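Local atomic coordinates of peptidase S9 prolyl oligopeptidase catalytic domain-containing protein (Pyrococcus horikoshii, PDB entry 4HXF), a protein that probably cleaves peptides as a serine peptidase of the acylaminoacyl peptidase type, and forms a self-compartmentalizing hexamer that selects its substrates through multimerization. Residues A[44-49]-A[53-58]; A[27-32]-A[323-328]; A[473-476]-A[481-484]. One frame throughout, in Å; residues are numbered along the deposited sequence.

Contacts 1 and 2 belong to the beta-propeller, and contact 3 to the alpha/beta-hydrolase domain. Contact 1 is the hairpin of strands 40-49 and 54-59. Contact 2 sets strand 26-35 of the same four-stranded sheet against strand 324-328 of the last propeller sheet. The centres of contacts 1 and 2 are about 10 Å apart, and strands 26-35 and 40-49 are neighbours. Along the chain contact 1 is nested within the span closed by contact 2. Contact 3 follows both, its centre about 49 Å from that of contact 1 and about 41 Å from that of contact 2. The first two therefore help build and close the propeller, while the third packs helix 467-478 on the loop after it.

Contact 1: residues A[44-49]-A[53-58]; sequences TIVIEN and GSRKFI
Ile47 and Ile58 nestle together on one face of the hairpin of strands 40-49 and 54-59, which ends the first four-stranded sheet of the beta-propeller. Their CD1 atoms meet at 3.9 Å. Lys56 covers more of Ile47: its CG sits between the backbone N and the carbonyl carbon (chi1 61°) and lies 3.8 Å from CB of Ile47. The chain then runs on, and its NZ bonds to the carbonyl of Leu92. Ile45 packs beside Ile58, CB to CB at 4.0 Å.

On the other face, Val46 is the bump between two larger groups. Its CG1 presses on CD of Arg55 at 3.8 Å, and its CG2 comes to the edge of the Phe57 ring. Glu48 and Arg55 lie side by side, pointing the same way. Arg55 NE makes a 2.8 Å salt bridge to Glu48 OE2, coming from above the carboxylate plane; NH2 adds a weak bond. Between the strands the backbones pair antiparallel, with Ile47 N bonded to Lys56 O at 2.8 Å. Tyr29 OH also bonds Glu48 OE2, and Arg55 NH1 pairs with Glu160 of the second subunit.

A leucine in place of Arg55 would probably leave the carboxylates of Glu48 and of that Glu160 without this positive partner. The salt bridge would probably favour a charged Glu48, and the arginine ties the hairpin to the subunit interface.

Contact 2: residues A[27-32]-A[323-328]; sequences VAYVLT and AELYLW
Leu325 reaches across to Tyr29 and Val27 where the first and last sheets of the beta-propeller meet. Strand 26-35 is the second strand of the first four-stranded sheet. Strand 324-328 is the third strand of the last one. The two segments have 290 residues between them along the chain, and their meeting helps to close the ring. The contact is made by side chains packing between two sheets, and not by pairing of the strands: the CA atoms of Tyr29 and Leu325 stay 9.0 Å apart.

Leu325 gives the most surface. Its CG lies opposite the backbone N (chi1 -166°), and this helps bring the CD2 methyl to Val27 and Tyr29. CD2 is the atom that touches both partners. On its own sheet Leu325 leans on Leu315, and its backbone N bonds to Thr336 OG1.

Tyr29 crosses Leu325 at a slant. Its chi1 of 56° puts CG between the backbone N and the carbonyl carbon. Ring atoms CD1 and CE1 touch the leucine methyl obliquely. The hydroxyl bonds to Glu48 OE2 and to Tyr338 OH, which fixes the far end of the ring.

Val27 meets Leu325 tip to tip. It was modelled in two conformers, so the closeness of this pair is doubtful. The firmer point of touch is with the tyrosine, where Leu325 CD2 lies 3.8 Å from Tyr29 CD1.

Contact 3: residues A[473-476]-A[481-484]; sequences NWAL and LFKA
Ala475 and Leu476 of helix 467-478 pack on Phe482, which lies in the loop between that helix and strand 484-488. The interaction across the two segments is apolar. The contact is small, with 151 Å² buried in all, but its three residues are all buried.

Aliphatic-to-ring packing comes first. The CB methyl of Ala475 points at the loop and lies 3.8 Å from CE1 of Phe482, with CD1 the next nearest ring atom. It approaches the ring obliquely. Phe482 CG stands opposite its own carbonyl carbon (chi1 -54°), which sets the ring toward Ala475. Within the loop, Leu481 CB lies over one face of the same ring, offset toward the rim.

Aliphatic packing is the second kind. Leu476 does not aim its CB at the loop, but the end of its side chain comes nearer through CD1. That methyl meets CB of Phe482 at 3.9 Å, and the two side chains run across each other. Together Ala475 and Leu476 grip both parts of Phe482, one touching the ring and the other its stem.

Ile462 of strand 460-465 touches all three residues, and Ile445 of helix 436-451 also packs on Phe482. Backbone hydrogen bonds between Lys483 and Ile460 and between Ala484 and Ile462 lead the loop into the central sheet. Strand 460-465, helix 467-478 and strand 484-488 thus form a beta-alpha-beta crossover. Ser466, in the inhibitor pocket, lies just before the helix in a GxSxG sequence, consistent with the nucleophile elbow of the alpha/beta-hydrolase fold.

Contact 1: residues A[44-49]-A[53-58]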
loop_
_atom_site.group_PDB
_atom_site.type_symbol
_atom_site.label_atom_id
_atom_site.label_comp_id
_atom_site.label_asym_id
_atom_site.label_seq_id
_atom_site.Cartn_x
_atom_site.Cartn_y
_atom_site.Cartn_z
ATOM N N THR A 44 29.288 -1.518 -3.751
ATOM C CA THR A 44 29.806 -0.149 -4.002
ATOM C C THR A 44 30.954 -0.175 -4.922
ATOM O O THR A 44 31.921 -0.906 -4.704
ATOM C CB THR A 44 30.205 0.554 -2.664
ATOM O OG1 THR A 44 29.127 0.466 -1.700
ATOM C CG2 THR A 44 30.577 2.084 -2.871
ATOM N N ILE A 45 30.876 0.599 -6.003
ATOM C CA ILE A 45 32.058 0.731 -6.843
ATOM C C ILE A 45 32.961 1.789 -6.255
ATOM O O ILE A 45 32.512 2.904 -5.884
ATOM C CB ILE A 45 31.659 1.101 -8.321
ATOM C CG1 ILE A 45 30.898 -0.037 -8.976
ATOM C CG2 ILE A 45 32.871 1.524 -9.114
ATOM C CD1 ILE A 45 30.150 0.395 -10.286
ATOM N N VAL A 46 34.250 1.485 -6.166
ATOM C CA VAL A 46 35.256 2.412 -5.677
ATOM C C VAL A 46 36.169 2.728 -6.832
ATOM O O VAL A 46 36.595 1.830 -7.572
ATOM C CB VAL A 46 36.057 1.799 -4.490
ATOM C CG1 VAL A 46 37.098 2.842 -3.969
ATOM C CG2 VAL A 46 35.063 1.319 -3.409
ATOM N N ILE A 47 36.449 3.992 -7.026
ATOM C CA ILE A 47 37.367 4.465 -8.081
ATOM C C ILE A 47 38.494 5.143 -7.391
ATOM O O ILE A 47 38.318 6.117 -6.599
ATOM C CB ILE A 47 36.662 5.463 -9.024
ATOM C CG1 ILE A 47 35.414 4.738 -9.683
ATOM C CG2 ILE A 47 37.625 6.033 -10.062
ATOM C CD1 ILE A 47 34.296 5.668 -10.002
ATOM N N GLU A 48 39.683 4.599 -7.614
ATOM C CA GLU A 48 40.890 5.184 -7.021
ATOM C C GLU A 48 41.757 5.839 -8.016
ATOM O O GLU A 48 41.977 5.317 -9.132
ATOM C CB GLU A 48 41.752 4.201 -6.314
ATOM C CG GLU A 48 40.951 3.530 -5.315
ATOM C CD GLU A 48 41.762 2.980 -4.170
ATOM O OE1 GLU A 48 43.009 3.157 -4.033
ATOM O OE2 GLU A 48 41.051 2.292 -3.438
ATOM N N ASN A 49 42.271 7.003 -7.626
ATOM C CA ASN A 49 43.137 7.714 -8.608
ATOM C C ASN A 49 44.514 7.564 -8.077
ATOM O O ASN A 49 44.771 8.147 -7.035
ATOM C CB ASN A 49 42.859 9.216 -8.762
ATOM C CG ASN A 49 43.888 9.878 -9.729
ATOM O OD1 ASN A 49 45.094 9.899 -9.470
ATOM N ND2 ASN A 49 43.422 10.255 -10.883
ATOM N N GLY A 53 45.691 8.344 -4.408
ATOM C CA GLY A 53 45.231 7.318 -3.406
ATOM C C GLY A 53 43.849 7.745 -2.865
ATOM O O GLY A 53 43.172 7.003 -2.064
ATOM N N SER A 54 43.470 8.931 -3.335
ATOM C CA SER A 54 42.028 9.459 -3.336
ATOM C C SER A 54 40.982 8.452 -3.937
ATOM O O SER A 54 41.272 7.812 -4.924
ATOM C CB SER A 54 41.947 10.805 -4.045
ATOM O OG SER A 54 41.741 10.725 -5.415
ATOM N N ARG A 55 39.805 8.380 -3.307
ATOM C CA ARG A 55 38.750 7.453 -3.678
ATOM C C ARG A 55 37.472 8.182 -3.853
ATOM O O ARG A 55 37.132 9.058 -3.070
ATOM C CB ARG A 55 38.470 6.429 -2.542
ATOM C CG ARG A 55 39.461 5.398 -2.309
ATOM C CD ARG A 55 39.081 4.478 -1.193
ATOM N NE ARG A 55 40.105 3.508 -1.153
ATOM C CZ ARG A 55 40.400 2.769 -0.105
ATOM N NH1 ARG A 55 39.694 2.858 1.051
ATOM N NH2 ARG A 55 41.380 1.929 -0.223
ATOM N N LYS A 56 36.728 7.762 -4.838
ATOM C CA LYS A 56 35.377 8.148 -5.083
ATOM C C LYS A 56 34.514 6.939 -5.304
ATOM O O LYS A 56 35.035 5.817 -5.426
ATOM C CB LYS A 56 35.371 9.192 -6.240
ATOM C CG LYS A 56 35.897 8.858 -7.613
ATOM C CD LYS A 56 36.075 10.247 -8.413
ATOM C CE LYS A 56 37.138 10.125 -9.524
ATOM N NZ LYS A 56 37.260 11.348 -10.454
ATOM N N PHE A 57 33.197 7.152 -5.243
ATOM C CA PHE A 57 32.258 6.050 -5.094
ATOM C C PHE A 57 31.057 6.139 -5.984
ATOM O O PHE A 57 30.575 7.249 -6.295
ATOM C CB PHE A 57 31.674 6.101 -3.672
ATOM C CG PHE A 57 32.722 6.204 -2.586
ATOM C CD1 PHE A 57 32.886 7.419 -1.947
ATOM C CD2 PHE A 57 33.583 5.158 -2.342
ATOM C CE1 PHE A 57 33.896 7.585 -0.983
ATOM C CE2 PHE A 57 34.577 5.309 -1.386
ATOM C CZ PHE A 57 34.741 6.535 -0.709
ATOM N N ILE A 58 30.587 4.977 -6.374
ATOM C CA ILE A 58 29.310 4.857 -7.046
ATOM C C ILE A 58 28.555 3.834 -6.226
ATOM O O ILE A 58 28.833 2.619 -6.207
ATOM C CB ILE A 58 29.389 4.390 -8.550
ATOM C CG1 ILE A 58 30.322 5.280 -9.349
ATOM C CG2 ILE A 58 27.949 4.362 -9.067
ATOM C CD1 ILE A 58 30.608 4.777 -10.800
HETATM O O HOH W 1 43.754 2.486 -1.491
#

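Contact 2: residues A[27-32]-A[323-328]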
loop_
_atom_site.group_PDB
_atom_site.type_symbol
_atom_site.label_atom_id
_atom_site.label_comp_id
_atom_site.label_asym_id
_atom_site.label_seq_id
_atom_site.Cartn_x
_atom_site.Cartn_y
_atom_site.Cartn_z
ATOM N N VAL A 27 41.879 3.171 -11.150
ATOM C CA VAL A 27 41.501 1.816 -10.862
ATOM C C VAL A 27 40.068 1.842 -10.390
ATOM O O VAL A 27 39.723 2.782 -9.622
ATOM C CB VAL A 27 42.469 1.330 -9.807
ATOM C CG1 VAL A 27 42.232 -0.133 -9.429
ATOM C CG2 VAL A 27 43.863 1.469 -10.412
ATOM N N ALA A 28 39.238 0.894 -10.813
ATOM C CA ALA A 28 37.894 0.744 -10.251
ATOM C C ALA A 28 37.762 -0.685 -9.805
ATOM O O ALA A 28 38.411 -1.598 -10.329
ATOM C CB ALA A 28 36.783 1.072 -11.244
ATOM N N TYR A 29 36.930 -0.881 -8.778
ATOM C CA TYR A 29 36.648 -2.225 -8.289
ATOM C C TYR A 29 35.378 -2.197 -7.498
ATOM O O TYR A 29 34.840 -1.079 -7.200
ATOM C CB TYR A 29 37.849 -2.795 -7.455
ATOM C CG TYR A 29 38.296 -1.970 -6.283
ATOM C CD1 TYR A 29 39.238 -0.994 -6.456
ATOM C CD2 TYR A 29 37.657 -2.069 -5.049
ATOM C CE1 TYR A 29 39.614 -0.168 -5.401
ATOM C CE2 TYR A 29 38.085 -1.290 -3.979
ATOM C CZ TYR A 29 39.037 -0.318 -4.167
ATOM O OH TYR A 29 39.483 0.507 -3.172
ATOM N N VAL A 30 34.829 -3.339 -7.085
ATOM C CA VAL A 30 33.574 -3.450 -6.360
ATOM C C VAL A 30 33.882 -3.893 -4.927
ATOM O O VAL A 30 34.668 -4.818 -4.741
ATOM C CB VAL A 30 32.537 -4.468 -6.949
ATOM C CG1 VAL A 30 31.283 -4.492 -6.169
ATOM C CG2 VAL A 30 32.336 -4.061 -8.439
ATOM N N LEU A 31 33.356 -3.138 -4.007
ATOM C CA LEU A 31 33.426 -3.435 -2.538
ATOM C C LEU A 31 32.049 -4.007 -2.150
ATOM O O LEU A 31 31.015 -3.322 -2.347
ATOM C CB LEU A 31 33.686 -2.150 -1.777
ATOM C CG LEU A 31 33.474 -2.215 -0.258
ATOM C CD1 LEU A 31 34.462 -3.176 0.395
ATOM C CD2 LEU A 31 33.695 -0.799 0.328
ATOM N N THR A 32 32.047 -5.244 -1.663
ATOM C CA THR A 32 30.845 -5.956 -1.250
ATOM C C THR A 32 30.843 -6.223 0.229
ATOM O O THR A 32 31.864 -6.622 0.747
ATOM C CB THR A 32 30.644 -7.281 -2.007
ATOM O OG1 THR A 32 30.602 -6.949 -3.440
ATOM C CG2 THR A 32 29.375 -8.077 -1.551
ATOM N N ALA A 323 40.979 -11.059 -0.310
ATOM C CA ALA A 323 41.653 -10.275 -1.337
ATOM C C ALA A 323 41.801 -8.821 -0.943
ATOM O O ALA A 323 40.903 -8.179 -0.405
ATOM C CB ALA A 323 40.885 -10.316 -2.703
ATOM N N GLU A 324 42.957 -8.295 -1.297
ATOM C CA GLU A 324 43.213 -6.869 -1.312
ATOM C C GLU A 324 43.785 -6.533 -2.676
ATOM O O GLU A 324 44.308 -7.378 -3.380
ATOM C CB GLU A 324 44.199 -6.405 -0.186
ATOM C CG GLU A 324 43.756 -6.644 1.241
ATOM C CD GLU A 324 42.663 -5.722 1.771
ATOM O OE1 GLU A 324 42.134 -6.038 2.863
ATOM O OE2 GLU A 324 42.342 -4.658 1.135
ATOM N N LEU A 325 43.853 -5.245 -3.005
ATOM C CA LEU A 325 44.334 -4.783 -4.313
ATOM C C LEU A 325 45.768 -4.373 -4.212
ATOM O O LEU A 325 46.241 -3.788 -3.186
ATOM C CB LEU A 325 43.514 -3.587 -4.849
ATOM C CG LEU A 325 43.642 -3.161 -6.327
ATOM C CD1 LEU A 325 43.061 -4.230 -7.275
ATOM C CD2 LEU A 325 42.943 -1.767 -6.422
ATOM N N TYR A 326 46.451 -4.723 -5.273
ATOM C CA TYR A 326 47.853 -4.410 -5.483
ATOM C C TYR A 326 48.170 -3.845 -6.881
ATOM O O TYR A 326 47.402 -3.944 -7.845
ATOM C CB TYR A 326 48.656 -5.741 -5.391
ATOM C CG TYR A 326 48.640 -6.385 -4.033
ATOM C CD1 TYR A 326 47.484 -7.019 -3.569
ATOM C CD2 TYR A 326 49.702 -6.269 -3.172
ATOM C CE1 TYR A 326 47.438 -7.548 -2.301
ATOM C CE2 TYR A 326 49.676 -6.798 -1.873
ATOM C CZ TYR A 326 48.549 -7.455 -1.458
ATOM O OH TYR A 326 48.497 -7.948 -0.180
ATOM N N LEU A 327 49.245 -3.119 -6.929
ATOM C CA LEU A 327 49.733 -2.516 -8.197
ATOM C C LEU A 327 51.173 -3.083 -8.436
ATOM O O LEU A 327 51.928 -3.313 -7.510
ATOM C CB LEU A 327 49.726 -0.980 -8.074
ATOM C CG LEU A 327 50.524 -0.055 -9.021
ATOM C CD1 LEU A 327 49.923 0.116 -10.397
ATOM C CD2 LEU A 327 50.596 1.341 -8.410
ATOM N N TRP A 328 51.543 -3.354 -9.700
ATOM C CA TRP A 328 52.891 -3.824 -10.000
ATOM C C TRP A 328 53.461 -2.864 -11.012
ATOM O O TRP A 328 52.830 -2.604 -12.054
ATOM C CB TRP A 328 52.932 -5.291 -10.536
ATOM C CG TRP A 328 54.334 -5.863 -10.690
ATOM C CD1 TRP A 328 55.110 -6.553 -9.756
ATOM C CD2 TRP A 328 55.145 -5.788 -11.876
ATOM N NE1 TRP A 328 56.327 -6.908 -10.270
ATOM C CE2 TRP A 328 56.436 -6.417 -11.542
ATOM C CE3 TRP A 328 54.951 -5.264 -13.139
ATOM C CZ2 TRP A 328 57.457 -6.540 -12.474
ATOM C CZ3 TRP A 328 55.999 -5.388 -14.073
ATOM C CH2 TRP A 328 57.214 -6.025 -13.743
#

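Contact 3: residues A[473-476]-A[481-484]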
loop_
_atom_site.group_PDB
_atom_site.type_symbol
_atom_site.label_atom_id
_atom_site.label_comp_id
_atom_site.label_asym_id
_atom_site.label_seq_id
_atom_site.Cartn_x
_atom_site.Cartn_y
_atom_site.Cartn_z
ATOM N N ASN A 473 31.054 -38.876 1.650
ATOM C CA ASN A 473 30.139 -40.052 1.555
ATOM C C ASN A 473 30.900 -41.359 1.417
ATOM O O ASN A 473 30.722 -42.399 2.086
ATOM C CB ASN A 473 29.160 -39.936 0.372
ATOM C CG ASN A 473 28.217 -38.767 0.440
ATOM O OD1 ASN A 473 27.984 -38.163 1.504
ATOM N ND2 ASN A 473 27.601 -38.444 -0.745
ATOM N N TRP A 474 31.843 -41.335 0.460
ATOM C CA TRP A 474 32.631 -42.503 0.103
ATOM C C TRP A 474 33.474 -42.955 1.229
ATOM O O TRP A 474 33.487 -44.122 1.631
ATOM C CB TRP A 474 33.477 -42.135 -1.089
ATOM C CG TRP A 474 34.237 -43.312 -1.687
ATOM C CD1 TRP A 474 35.586 -43.414 -1.727
ATOM C CD2 TRP A 474 33.720 -44.441 -2.492
ATOM N NE1 TRP A 474 35.980 -44.547 -2.360
ATOM C CE2 TRP A 474 34.876 -45.228 -2.861
ATOM C CE3 TRP A 474 32.459 -44.912 -2.841
ATOM C CZ2 TRP A 474 34.779 -46.311 -3.665
ATOM C CZ3 TRP A 474 32.352 -46.058 -3.590
ATOM C CH2 TRP A 474 33.463 -46.774 -4.003
ATOM N N ALA A 475 34.153 -42.018 1.875
ATOM C CA ALA A 475 35.038 -42.298 2.989
ATOM C C ALA A 475 34.296 -43.005 4.142
ATOM O O ALA A 475 34.796 -43.986 4.752
ATOM C CB ALA A 475 35.618 -40.993 3.527
ATOM N N LEU A 476 33.059 -42.566 4.376
ATOM C CA LEU A 476 32.319 -43.171 5.508
ATOM C C LEU A 476 31.832 -44.556 5.142
ATOM O O LEU A 476 31.582 -45.404 6.006
ATOM C CB LEU A 476 31.122 -42.314 5.910
ATOM C CG LEU A 476 31.406 -41.287 7.002
ATOM C CD1 LEU A 476 32.682 -40.507 6.960
ATOM C CD2 LEU A 476 30.100 -40.496 7.352
ATOM N N LEU A 481 38.060 -45.119 9.682
ATOM C CA LEU A 481 38.860 -44.132 10.344
ATOM C C LEU A 481 38.082 -42.968 10.941
ATOM O O LEU A 481 38.448 -42.462 11.959
ATOM C CB LEU A 481 39.915 -43.576 9.327
ATOM C CG LEU A 481 40.954 -42.559 9.822
ATOM C CD1 LEU A 481 41.757 -43.165 10.994
ATOM C CD2 LEU A 481 41.834 -42.165 8.604
ATOM N N PHE A 482 36.992 -42.542 10.294
ATOM C CA PHE A 482 36.320 -41.291 10.606
ATOM C C PHE A 482 35.188 -41.423 11.598
ATOM O O PHE A 482 34.447 -42.409 11.599
ATOM C CB PHE A 482 35.810 -40.640 9.328
ATOM C CG PHE A 482 36.875 -40.459 8.301
ATOM C CD1 PHE A 482 37.081 -41.384 7.304
ATOM C CD2 PHE A 482 37.744 -39.405 8.392
ATOM C CE1 PHE A 482 38.082 -41.300 6.397
ATOM C CE2 PHE A 482 38.785 -39.337 7.488
ATOM C CZ PHE A 482 38.976 -40.249 6.502
ATOM N N LYS A 483 35.109 -40.435 12.493
ATOM C CA LYS A 483 34.145 -40.467 13.615
ATOM C C LYS A 483 32.841 -39.683 13.287
ATOM O O LYS A 483 31.856 -39.813 13.980
ATOM C CB LYS A 483 34.795 -39.923 14.832
ATOM C CG LYS A 483 35.880 -40.876 15.364
ATOM C CD LYS A 483 35.389 -42.310 15.602
ATOM C CE LYS A 483 36.446 -43.110 16.393
ATOM N NZ LYS A 483 37.688 -43.262 15.545
ATOM N N ALA A 484 32.904 -38.826 12.286
ATOM C CA ALA A 484 31.828 -37.926 11.840
ATOM C C ALA A 484 32.114 -37.441 10.470
ATOM O O ALA A 484 33.257 -37.254 10.102
ATOM C CB ALA A 484 31.734 -36.716 12.795
#